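Local coordinates for protein chintase (Rhizomucor miehei, PDB 5YUQ) that probably hydrolyses the beta-1,4-glycosidic bonds of chitin, as a family 18 chitinase whose active site forms a tunnel, at residues A180-G185 with Y235-K240; A191-P196 with S310-A315; S61-G66 with G101-W106; Q227-V232 with G346-S351. One frame throughout, in Å; residues are numbered along the deposited sequence.

Contact 1 of 4, residues A180-G185 with Y235-K240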
loop_
_atom_site.group_PDB
_atom_site.type_symbol
_atom_site.label_atom_id
_atom_site.label_comp_id
_atom_site.label_asym_id
_atom_site.label_seq_id
_atom_site.Cartn_x
_atom_site.Cartn_y
_atom_site.Cartn_z
ATOM N N ALA A 180 4.584 0.172 3.197
ATOM C CA ALA A 180 5.455 1.139 3.850
ATOM C C ALA A 180 5.273 2.517 3.244
ATOM O O ALA A 180 6.210 3.111 2.724
ATOM C CB ALA A 180 6.900 0.701 3.721
ATOM N N TYR A 181 4.049 3.014 3.321
ATOM C CA TYR A 181 3.726 4.338 2.844
ATOM C C TYR A 181 2.509 4.790 3.630
ATOM O O TYR A 181 1.957 4.007 4.405
ATOM C CB TYR A 181 3.505 4.354 1.326
ATOM C CG TYR A 181 2.742 3.185 0.734
ATOM C CD1 TYR A 181 1.381 3.046 0.937
ATOM C CD2 TYR A 181 3.376 2.263 -0.087
ATOM C CE1 TYR A 181 0.671 1.994 0.381
ATOM C CE2 TYR A 181 2.674 1.210 -0.667
ATOM C CZ TYR A 181 1.321 1.085 -0.431
ATOM O OH TYR A 181 0.608 0.056 -0.999
ATOM N N ASP A 182 2.127 6.053 3.468
ATOM C CA ASP A 182 1.124 6.673 4.328
ATOM C C ASP A 182 1.511 6.506 5.790
ATOM O O ASP A 182 0.651 6.314 6.652
ATOM C CB ASP A 182 -0.271 6.088 4.091
ATOM C CG ASP A 182 -0.746 6.264 2.672
ATOM O OD1 ASP A 182 -0.237 7.158 1.962
ATOM O OD2 ASP A 182 -1.639 5.498 2.266
ATOM N N VAL A 183 2.804 6.587 6.068
ATOM C CA VAL A 183 3.295 6.323 7.412
ATOM C C VAL A 183 2.964 7.484 8.340
ATOM O O VAL A 183 2.455 7.280 9.446
ATOM C CB VAL A 183 4.805 6.043 7.426
ATOM C CG1 VAL A 183 5.297 5.933 8.864
ATOM C CG2 VAL A 183 5.112 4.763 6.659
ATOM N N ASN A 184 3.222 8.704 7.883
ATOM C CA ASN A 184 2.928 9.865 8.703
ATOM C C ASN A 184 1.819 10.722 8.122
ATOM O O ASN A 184 1.552 10.681 6.917
ATOM C CB ASN A 184 4.196 10.679 8.924
ATOM C CG ASN A 184 5.224 9.912 9.713
ATOM O OD1 ASN A 184 5.062 9.709 10.910
ATOM N ND2 ASN A 184 6.280 9.468 9.047
ATOM N N GLY A 185 1.157 11.474 8.987
ATOM C CA GLY A 185 0.102 12.365 8.550
ATOM C C GLY A 185 -0.416 13.225 9.674
ATOM O O GLY A 185 0.301 13.523 10.632
ATOM N N TYR A 235 3.608 8.394 -5.305
ATOM C CA TYR A 235 2.996 9.660 -4.924
ATOM C C TYR A 235 3.664 10.145 -3.652
ATOM O O TYR A 235 4.367 9.382 -2.977
ATOM C CB TYR A 235 1.498 9.463 -4.646
ATOM C CG TYR A 235 1.224 8.550 -3.458
ATOM C CD1 TYR A 235 1.232 7.167 -3.602
ATOM C CD2 TYR A 235 0.967 9.074 -2.202
ATOM C CE1 TYR A 235 1.000 6.337 -2.531
ATOM C CE2 TYR A 235 0.733 8.248 -1.114
ATOM C CZ TYR A 235 0.747 6.881 -1.290
ATOM O OH TYR A 235 0.517 6.022 -0.234
ATOM N N GLY A 236 3.425 11.409 -3.322
ATOM C CA GLY A 236 3.831 11.959 -2.050
ATOM C C GLY A 236 2.618 12.526 -1.341
ATOM O O GLY A 236 1.491 12.392 -1.825
ATOM N N ARG A 237 2.839 13.153 -0.194
ATOM C CA ARG A 237 1.736 13.760 0.552
ATOM C C ARG A 237 2.122 15.140 1.034
ATOM O O ARG A 237 3.259 15.358 1.458
ATOM C CB ARG A 237 1.344 12.891 1.747
ATOM C CG ARG A 237 0.405 13.584 2.734
ATOM C CD ARG A 237 -0.281 12.596 3.682
ATOM N NE ARG A 237 -1.094 11.643 2.933
ATOM C CZ ARG A 237 -0.686 10.433 2.586
ATOM N NH1 ARG A 237 0.519 10.008 2.953
ATOM N NH2 ARG A 237 -1.485 9.642 1.889
ATOM N N VAL A 238 1.183 16.080 0.952
ATOM C CA VAL A 238 1.402 17.390 1.537
ATOM C C VAL A 238 0.832 17.481 2.949
ATOM O O VAL A 238 -0.200 16.883 3.261
ATOM C CB VAL A 238 0.836 18.540 0.661
ATOM C CG1 VAL A 238 1.622 18.651 -0.636
ATOM C CG2 VAL A 238 -0.651 18.345 0.395
ATOM N N SER A 239 1.552 18.191 3.807
ATOM C CA SER A 239 1.061 18.573 5.122
ATOM C C SER A 239 1.184 20.082 5.217
ATOM O O SER A 239 1.955 20.704 4.485
ATOM C CB SER A 239 1.900 17.932 6.221
ATOM O OG SER A 239 1.794 16.517 6.184
ATOM N N LYS A 240 0.428 20.678 6.124
ATOM C CA LYS A 240 0.527 22.112 6.350
ATOM C C LYS A 240 1.403 22.361 7.568
ATOM O O LYS A 240 1.053 21.955 8.676
ATOM C CB LYS A 240 -0.855 22.700 6.604
ATOM C CG LYS A 240 -0.828 24.219 6.752
ATOM C CD LYS A 240 -2.197 24.773 7.070
ATOM C CE LYS A 240 -2.155 26.298 7.026
ATOM N NZ LYS A 240 -3.475 26.885 7.368
HETATM O O HOH W 1 2.476 10.870 4.708
#
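D182 OD1 is the polar focus of this contact, taking donors from both Y235 and R237. R237 NH2 makes the salt bridge, a 2.8 Å bond to D182 OD1 with an N-H...O angle of 151°; R237 NH1 adds a weak, bent bond to the same oxygen. D182 OD1 lies at the edge of the guanidinium, near its plane, while the carboxylate is turned 73° against that plane. R237 owes this reach to an otherwise extended chain that bends at chi3 (-61°) and swings the guanidinium round to D182. R237 NH1 also donates to a water at 2.8 Å, which in turn donates to N184 O.

Y235 OH donates the second strong bond, 2.6 Å to D182 OD1. Y235 OH and R237 NH2 approach OD1 from opposite faces of the carboxylate, a grip that should restrict its rotation.

Apolar contact is slighter: the two tyrosine side chains cross at about a right angle, Y181 CD1 lying 4.5 Å from Y235 CZ; Y235 OH lies closer, 3.3 Å from Y181 CD1.

N194 OD1 accepts from D182 N, and S282 O takes R237 NE. Y181 belongs to the loop leaving barrel strand 175-178 and packs on strand 346-350. Strand 228-240 itself runs on beyond the barrel and pairs antiparallel with strands 284-286 and 322-325, consistent with the inserted domain of many family 18 chitinases.

Contact 2 of 4, residues A191-P196 with S310-A315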
loop_
_atom_site.group_PDB
_atom_site.type_symbol
_atom_site.label_atom_id
_atom_site.label_comp_id
_atom_site.label_asym_id
_atom_site.label_seq_id
_atom_site.Cartn_x
_atom_site.Cartn_y
_atom_site.Cartn_z
ATOM N N ALA A 191 5.596 16.919 10.892
ATOM C CA ALA A 191 5.698 16.308 9.577
ATOM C C ALA A 191 6.679 15.145 9.648
ATOM O O ALA A 191 7.629 15.164 10.427
ATOM C CB ALA A 191 6.175 17.327 8.564
ATOM N N GLY A 192 6.453 14.135 8.820
ATOM C CA GLY A 192 7.402 13.050 8.681
ATOM C C GLY A 192 7.322 12.560 7.259
ATOM O O GLY A 192 6.540 13.073 6.470
ATOM N N ALA A 193 8.120 11.561 6.912
ATOM C CA ALA A 193 8.089 11.078 5.543
ATOM C C ALA A 193 6.851 10.218 5.267
ATOM O O ALA A 193 6.332 9.532 6.156
ATOM C CB ALA A 193 9.371 10.313 5.205
ATOM N N ASN A 194 6.382 10.261 4.022
ATOM C CA ASN A 194 5.285 9.406 3.595
ATOM C C ASN A 194 5.725 7.953 3.627
ATOM O O ASN A 194 5.009 7.064 4.094
ATOM C CB ASN A 194 4.884 9.784 2.166
ATOM C CG ASN A 194 3.776 8.917 1.620
ATOM O OD1 ASN A 194 2.828 8.577 2.327
ATOM N ND2 ASN A 194 3.886 8.558 0.346
ATOM N N ALA A 195 6.919 7.722 3.100
ATOM C CA ALA A 195 7.455 6.378 2.981
ATOM C C ALA A 195 8.907 6.375 3.419
ATOM O O ALA A 195 9.800 6.138 2.614
ATOM C CB ALA A 195 7.328 5.904 1.557
ATOM N N PRO A 196 9.150 6.633 4.710
ATOM C CA PRO A 196 10.540 6.652 5.164
ATOM C C PRO A 196 11.168 5.282 5.023
ATOM O O PRO A 196 10.500 4.277 5.284
ATOM C CB PRO A 196 10.423 7.005 6.645
ATOM C CG PRO A 196 9.041 6.565 7.044
ATOM C CD PRO A 196 8.189 6.757 5.822
ATOM N N SER A 310 15.486 9.553 6.632
ATOM C CA SER A 310 14.497 8.684 5.997
ATOM C C SER A 310 14.887 8.285 4.585
ATOM O O SER A 310 14.268 7.401 4.002
ATOM C CB SER A 310 13.121 9.358 5.974
ATOM O OG SER A 310 13.124 10.489 5.125
ATOM N N LYS A 311 15.925 8.931 4.051
ATOM C CA LYS A 311 16.360 8.752 2.668
ATOM C C LYS A 311 15.245 9.075 1.683
ATOM O O LYS A 311 15.002 8.308 0.753
ATOM C CB LYS A 311 16.870 7.325 2.408
ATOM C CG LYS A 311 17.827 6.796 3.460
ATOM C CD LYS A 311 19.122 7.588 3.467
ATOM C CE LYS A 311 20.024 7.113 4.604
ATOM N NZ LYS A 311 21.234 7.974 4.771
ATOM N N THR A 312 14.589 10.221 1.875
ATOM C CA THR A 312 13.527 10.669 0.970
ATOM C C THR A 312 13.608 12.167 0.728
ATOM O O THR A 312 14.091 12.908 1.588
ATOM C CB THR A 312 12.116 10.353 1.524
ATOM O OG1 THR A 312 11.942 10.989 2.797
ATOM C CG2 THR A 312 11.911 8.850 1.689
ATOM N N PRO A 313 13.114 12.615 -0.435
ATOM C CA PRO A 313 13.096 14.052 -0.728
ATOM C C PRO A 313 11.885 14.697 -0.083
ATOM O O PRO A 313 10.879 14.032 0.170
ATOM C CB PRO A 313 12.934 14.084 -2.248
ATOM C CG PRO A 313 12.108 12.847 -2.534
ATOM C CD PRO A 313 12.645 11.809 -1.578
ATOM N N TYR A 314 11.980 15.991 0.187
ATOM C CA TYR A 314 10.808 16.727 0.597
ATOM C C TYR A 314 10.939 18.133 0.070
ATOM O O TYR A 314 12.027 18.555 -0.316
ATOM C CB TYR A 314 10.621 16.706 2.120
ATOM C CG TYR A 314 11.715 17.377 2.917
ATOM C CD1 TYR A 314 12.897 16.709 3.221
ATOM C CD2 TYR A 314 11.550 18.666 3.398
ATOM C CE1 TYR A 314 13.887 17.318 3.969
ATOM C CE2 TYR A 314 12.531 19.278 4.143
ATOM C CZ TYR A 314 13.696 18.609 4.418
ATOM O OH TYR A 314 14.675 19.226 5.155
ATOM N N ALA A 315 9.824 18.845 0.010
ATOM C CA ALA A 315 9.841 20.179 -0.563
ATOM C C ALA A 315 8.906 21.075 0.220
ATOM O O ALA A 315 7.901 20.620 0.761
ATOM C CB ALA A 315 9.446 20.130 -2.036
#
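A193, A195 and P196 meet S310 and T312 in a van der Waals contact between the loop following barrel strand 175-178 and the turn of an antiparallel beta hairpin. The hairpin consists of strands 302-307 and 312-317, and a G1 beta bulge marks the start of its second strand: K311 and T312 both face D307, with K311 in the left-handed backbone region (phi 58°, psi 48°). Strand 312-317 also pairs antiparallel with strand 322-325, so the loop leans on the antiparallel layer beside the TIM barrel, probably the inserted domain of this family.

The evidence is a modest 154 Å² of buried surface, all the touching residues being buried. The CA atoms come nearest at P196 and S310, 4.5 Å apart. There the CA-CB edge of the proline lies against the serine methylene, P196 CB being 3.6 Å from S310 CB. S310 OG hydrogen-bonds D307 OD2; it also lies 2.7 Å from T312 OG1, close enough for a hydrogen bond, although the direction is not settled.

A193 CB faces this pair of hydroxyls, 3.6 Å from T312 OG1 and 3.8 Å from S310 OG. The T312 torsion (chi1 59°) puts its two branches to separate uses: OG1 sits between backbone N and carbonyl carbon and meets A193, while the methyl serves A195. A195 O, which also accepts a hydrogen bond from K335 NZ, has T312 CG2 against it at 3.6 Å.

Contact 3 of 4, residues S61-G66 with G101-W106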
loop_
_atom_site.group_PDB
_atom_site.type_symbol
_atom_site.label_atom_id
_atom_site.label_comp_id
_atom_site.label_asym_id
_atom_site.label_seq_id
_atom_site.Cartn_x
_atom_site.Cartn_y
_atom_site.Cartn_z
ATOM N N SER A 61 -2.960 -10.761 -10.452
ATOM C CA SER A 61 -3.770 -11.092 -9.295
ATOM C C SER A 61 -4.848 -10.047 -9.114
ATOM O O SER A 61 -4.664 -8.894 -9.479
ATOM C CB SER A 61 -2.923 -11.104 -8.023
ATOM O OG SER A 61 -1.957 -12.137 -8.063
ATOM N N LEU A 62 -5.969 -10.453 -8.535
ATOM C CA LEU A 62 -6.990 -9.513 -8.105
ATOM C C LEU A 62 -6.769 -9.192 -6.638
ATOM O O LEU A 62 -6.577 -10.103 -5.822
ATOM C CB LEU A 62 -8.377 -10.121 -8.291
ATOM C CG LEU A 62 -9.574 -9.287 -7.840
ATOM C CD1 LEU A 62 -9.665 -8.004 -8.647
ATOM C CD2 LEU A 62 -10.841 -10.116 -7.968
ATOM N N SER A 63 -6.770 -7.901 -6.316
ATOM C CA SER A 63 -6.691 -7.460 -4.932
ATOM C C SER A 63 -8.090 -7.313 -4.369
ATOM O O SER A 63 -8.943 -6.640 -4.957
ATOM C CB SER A 63 -5.927 -6.144 -4.811
ATOM O OG SER A 63 -5.682 -5.838 -3.441
ATOM N N VAL A 64 -8.307 -7.939 -3.217
ATOM C CA VAL A 64 -9.613 -7.982 -2.580
ATOM C C VAL A 64 -9.551 -7.204 -1.274
ATOM O O VAL A 64 -8.745 -7.520 -0.393
ATOM C CB VAL A 64 -10.017 -9.450 -2.284
ATOM C CG1 VAL A 64 -11.337 -9.515 -1.523
ATOM C CG2 VAL A 64 -10.097 -10.242 -3.581
ATOM N N GLY A 65 -10.390 -6.182 -1.145
ATOM C CA GLY A 65 -10.390 -5.368 0.059
ATOM C C GLY A 65 -10.048 -3.934 -0.276
ATOM O O GLY A 65 -10.739 -3.301 -1.077
ATOM N N GLY A 66 -8.969 -3.425 0.316
ATOM C CA GLY A 66 -8.587 -2.035 0.157
ATOM C C GLY A 66 -9.219 -1.188 1.242
ATOM O O GLY A 66 -9.997 -1.684 2.051
ATOM N N GLY A 101 -3.789 -15.203 -9.337
ATOM C CA GLY A 101 -3.731 -15.132 -7.898
ATOM C C GLY A 101 -4.709 -14.187 -7.250
ATOM O O GLY A 101 -5.451 -13.476 -7.921
ATOM N N LEU A 102 -4.699 -14.191 -5.925
ATOM C CA LEU A 102 -5.514 -13.280 -5.141
ATOM C C LEU A 102 -4.616 -12.589 -4.139
ATOM O O LEU A 102 -3.815 -13.234 -3.468
ATOM C CB LEU A 102 -6.613 -14.035 -4.395
ATOM C CG LEU A 102 -7.746 -14.623 -5.231
ATOM C CD1 LEU A 102 -8.583 -15.583 -4.372
ATOM C CD2 LEU A 102 -8.611 -13.511 -5.812
ATOM N N ASN A 103 -4.758 -11.273 -4.062
ATOM C CA ASN A 103 -4.033 -10.450 -3.115
ATOM C C ASN A 103 -5.046 -9.929 -2.105
ATOM O O ASN A 103 -5.900 -9.122 -2.450
ATOM C CB ASN A 103 -3.370 -9.283 -3.870
ATOM C CG ASN A 103 -2.743 -8.252 -2.939
ATOM O OD1 ASN A 103 -3.265 -7.149 -2.766
ATOM N ND2 ASN A 103 -1.600 -8.600 -2.360
ATOM N N LEU A 104 -4.973 -10.384 -0.860
ATOM C CA LEU A 104 -5.967 -9.977 0.130
ATOM C C LEU A 104 -5.473 -8.737 0.864
ATOM O O LEU A 104 -4.362 -8.721 1.384
ATOM C CB LEU A 104 -6.299 -11.123 1.095
ATOM C CG LEU A 104 -6.792 -12.397 0.397
ATOM C CD1 LEU A 104 -7.337 -13.399 1.418
ATOM C CD2 LEU A 104 -7.821 -12.094 -0.683
ATOM N N ASP A 105 -6.288 -7.683 0.851
ATOM C CA ASP A 105 -5.905 -6.376 1.380
ATOM C C ASP A 105 -6.914 -5.914 2.430
ATOM O O ASP A 105 -7.541 -4.866 2.317
ATOM C CB ASP A 105 -5.802 -5.369 0.220
ATOM C CG ASP A 105 -5.154 -4.058 0.614
ATOM O OD1 ASP A 105 -4.608 -3.930 1.733
ATOM O OD2 ASP A 105 -5.181 -3.124 -0.214
ATOM N N TRP A 106 -7.065 -6.722 3.462
ATOM C CA TRP A 106 -7.891 -6.369 4.602
ATOM C C TRP A 106 -7.167 -5.307 5.420
ATOM O O TRP A 106 -6.065 -5.540 5.930
ATOM C CB TRP A 106 -8.098 -7.636 5.432
ATOM C CG TRP A 106 -8.983 -7.518 6.637
ATOM C CD1 TRP A 106 -9.557 -6.390 7.147
ATOM C CD2 TRP A 106 -9.395 -8.597 7.482
ATOM N NE1 TRP A 106 -10.301 -6.704 8.267
ATOM C CE2 TRP A 106 -10.212 -8.053 8.491
ATOM C CE3 TRP A 106 -9.148 -9.973 7.479
ATOM C CZ2 TRP A 106 -10.796 -8.836 9.479
ATOM C CZ3 TRP A 106 -9.719 -10.753 8.466
ATOM C CH2 TRP A 106 -10.538 -10.181 9.453
HETATM O O HOH W 2 -1.528 -12.475 -5.342
#
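L62 and V64 alternate with N103 and D105 in a ladder of parallel backbone bonds. Among them N103 N meets L62 O at 2.8 Å and nearly straight (177°), and V64 N reaches N103 O at 2.8 Å. G66 N extends the ladder with a 2.8 Å bond to D105 O. The strand axes approach to 4.4 Å and cross at -24°.

One side-chain bond spans the strands: S63 OG donates to N103 OD1 at 2.8 Å, in the carbonyl plane and on a lone pair. Both side chains stand anti to their backbone nitrogens (S63 chi1 -171°), which brings them together. Y7 OH also bonds N103 OD1, while T146 OG1 bonds ND2.

On the other face, V64 and L104 lie side by side, V64 CB 3.8 Å from L104 CD2.

S63-G66 fits the SxGG motif of family 18, and G101-W106 belongs to its DxxDxDxE signature, with asparagine at the middle aspartate position. These are neighbouring TIM-barrel strands, joined by a beta-alpha-beta crossover through helix 80-97. Strands 24-32 and 144-149 flank the pair; helices 80-97 and 124-139 cover the leucine-valine face.

Contact 4 of 4, residues Q227-V232 with G346-S351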
loop_
_atom_site.group_PDB
_atom_site.type_symbol
_atom_site.label_atom_id
_atom_site.label_comp_id
_atom_site.label_asym_id
_atom_site.label_seq_id
_atom_site.Cartn_x
_atom_site.Cartn_y
_atom_site.Cartn_z
ATOM N N GLN A 227 9.933 -13.809 1.633
ATOM C CA GLN A 227 8.492 -13.725 1.421
ATOM C C GLN A 227 7.954 -12.335 1.718
ATOM O O GLN A 227 6.747 -12.117 1.670
ATOM C CB GLN A 227 7.748 -14.757 2.268
ATOM C CG GLN A 227 7.975 -16.178 1.810
ATOM C CD GLN A 227 7.289 -17.184 2.691
ATOM O OE1 GLN A 227 7.931 -17.826 3.527
ATOM N NE2 GLN A 227 5.974 -17.323 2.526
ATOM N N LEU A 228 8.845 -11.406 2.046
ATOM C CA LEU A 228 8.430 -10.022 2.262
ATOM C C LEU A 228 8.690 -9.212 1.007
ATOM O O LEU A 228 9.708 -9.382 0.336
ATOM C CB LEU A 228 9.172 -9.400 3.439
ATOM C CG LEU A 228 8.871 -10.036 4.793
ATOM C CD1 LEU A 228 9.768 -9.425 5.845
ATOM C CD2 LEU A 228 7.394 -9.857 5.172
ATOM N N VAL A 229 7.751 -8.335 0.682
ATOM C CA VAL A 229 7.865 -7.479 -0.482
ATOM C C VAL A 229 7.706 -6.051 0.016
ATOM O O VAL A 229 6.745 -5.738 0.717
ATOM C CB VAL A 229 6.783 -7.841 -1.518
ATOM C CG1 VAL A 229 6.648 -6.757 -2.569
ATOM C CG2 VAL A 229 7.106 -9.189 -2.172
ATOM N N LEU A 230 8.668 -5.194 -0.298
ATOM C CA LEU A 230 8.605 -3.816 0.176
ATOM C C LEU A 230 7.762 -2.959 -0.764
ATOM O O LEU A 230 8.113 -2.772 -1.926
ATOM C CB LEU A 230 10.006 -3.213 0.293
ATOM C CG LEU A 230 10.077 -1.768 0.791
ATOM C CD1 LEU A 230 9.526 -1.652 2.198
ATOM C CD2 LEU A 230 11.513 -1.239 0.725
ATOM N N GLY A 231 6.644 -2.449 -0.266
ATOM C CA GLY A 231 5.807 -1.575 -1.072
ATOM C C GLY A 231 6.328 -0.158 -1.063
ATOM O O GLY A 231 6.796 0.325 -0.033
ATOM N N VAL A 232 6.213 0.513 -2.205
ATOM C CA VAL A 232 6.699 1.874 -2.366
ATOM C C VAL A 232 5.629 2.684 -3.077
ATOM O O VAL A 232 4.826 2.139 -3.828
ATOM C CB VAL A 232 8.032 1.920 -3.175
ATOM C CG1 VAL A 232 9.041 0.932 -2.591
ATOM C CG2 VAL A 232 7.791 1.617 -4.652
ATOM N N GLY A 346 10.961 -9.007 -3.149
ATOM C CA GLY A 346 10.774 -8.044 -4.209
ATOM C C GLY A 346 10.236 -6.733 -3.687
ATOM O O GLY A 346 10.300 -6.440 -2.491
ATOM N N VAL A 347 9.662 -5.951 -4.587
ATOM C CA VAL A 347 9.042 -4.704 -4.250
ATOM C C VAL A 347 7.732 -4.621 -4.990
ATOM O O VAL A 347 7.517 -5.285 -5.974
ATOM C CB VAL A 347 9.897 -3.489 -4.715
ATOM C CG1 VAL A 347 11.202 -3.442 -3.986
ATOM C CG2 VAL A 347 10.008 -3.474 -6.241
ATOM N N MET A 348 6.838 -3.792 -4.450
ATOM C CA MET A 348 5.610 -3.512 -5.174
ATOM C C MET A 348 5.389 -2.019 -5.142
ATOM O O MET A 348 5.986 -1.326 -4.327
ATOM C CB MET A 348 4.402 -4.292 -4.622
ATOM C CG MET A 348 4.003 -3.998 -3.172
ATOM S SD MET A 348 3.003 -2.492 -3.022
ATOM C CE MET A 348 2.284 -2.763 -1.401
ATOM N N LEU A 349 4.520 -1.531 -6.014
ATOM C CA LEU A 349 4.303 -0.098 -6.115
ATOM C C LEU A 349 2.822 0.241 -6.107
ATOM O O LEU A 349 2.007 -0.486 -6.679
ATOM C CB LEU A 349 4.974 0.459 -7.374
ATOM C CG LEU A 349 4.407 -0.009 -8.717
ATOM C CD1 LEU A 349 3.445 1.038 -9.273
ATOM C CD2 LEU A 349 5.511 -0.299 -9.719
ATOM N N TRP A 350 2.493 1.347 -5.447
ATOM C CA TRP A 350 1.156 1.926 -5.498
ATOM C C TRP A 350 1.247 3.360 -6.006
ATOM O O TRP A 350 1.817 4.209 -5.322
ATOM C CB TRP A 350 0.498 1.953 -4.103
ATOM C CG TRP A 350 -0.874 2.542 -4.197
ATOM C CD1 TRP A 350 -1.204 3.874 -4.244
ATOM C CD2 TRP A 350 -2.093 1.821 -4.334
ATOM N NE1 TRP A 350 -2.563 4.016 -4.384
ATOM C CE2 TRP A 350 -3.132 2.766 -4.438
ATOM C CE3 TRP A 350 -2.415 0.460 -4.358
ATOM C CZ2 TRP A 350 -4.467 2.390 -4.576
ATOM C CZ3 TRP A 350 -3.734 0.090 -4.495
ATOM C CH2 TRP A 350 -4.745 1.047 -4.604
ATOM N N SER A 351 0.700 3.665 -7.184
ATOM C CA SER A 351 0.163 2.708 -8.143
ATOM C C SER A 351 0.606 3.166 -9.540
ATOM O O SER A 351 1.062 4.303 -9.723
ATOM C CB SER A 351 -1.363 2.626 -8.040
ATOM O OG SER A 351 -1.938 3.920 -8.153
#
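M348 folds back over G231, laying its thioether on the glycine backbone: M348 SD is 3.5 Å and M348 CE 3.7 Å from G231 CA. Two torsions produce this shape. Chi1 (62°) holds CG between the backbone N and the carbonyl carbon, and chi2 (81°) then turns the sulfur across the neighbouring strand. The absence of a side chain at G231 is what permits so close an approach.

V229 flanks the methionine on the same face. With CG1 anti to the backbone N, that methyl reaches over the next strand to V347 C at 3.4 Å and also touches M348 CG.

These are neighbouring strands of the family 18 TIM barrel, 228-240 beside 346-350, and strand 346-350 pairs in turn with strand 4-9 to close the ring. Their axes cross at -32°, and backbone bonds run in alternation, including V232 N to M348 O at 2.8 Å and W350 N to V232 O at 2.9 Å. M348 points inward and packs on S5, Y7 and Y177 of the neighbouring strands and on Y181 of a loop, whereas L230, V232 and V347 pack outward on helix 329-341.

On that outward face V232 uses one methyl for two contacts, CG2 lying 3.5 Å from M348 O and 4.1 Å from L349 CB. V347 CB approaches L230 O at 3.4 Å. Beyond L349, a cis peptide joins W350 to S351, and S351 CB lies over one face of the indole, toward its rim, while W350 itself meets the Y7 ring.

Overall arrangement
From the N terminus, contact 3 comes first and is complete by residue 106: it joins two adjacent barrel strands across a largely helical connection. The other three begin later and are interlaced. Contact 1 opens at 180 and contact 2 at 191, both in the loop after strand 175-178; contact 4 opens at 227. They close in the order 1, 2, 4, at 235-240, 310-315 and 346-351, so each pair crosses and none nests. Contacts 1 and 4 share strand 228-240, and contacts 1 and 2 touch through D182 and N194. Contacts 3 and 4 bind barrel strands together, whereas 1 and 2 tie the barrel to the antiparallel strands beside it.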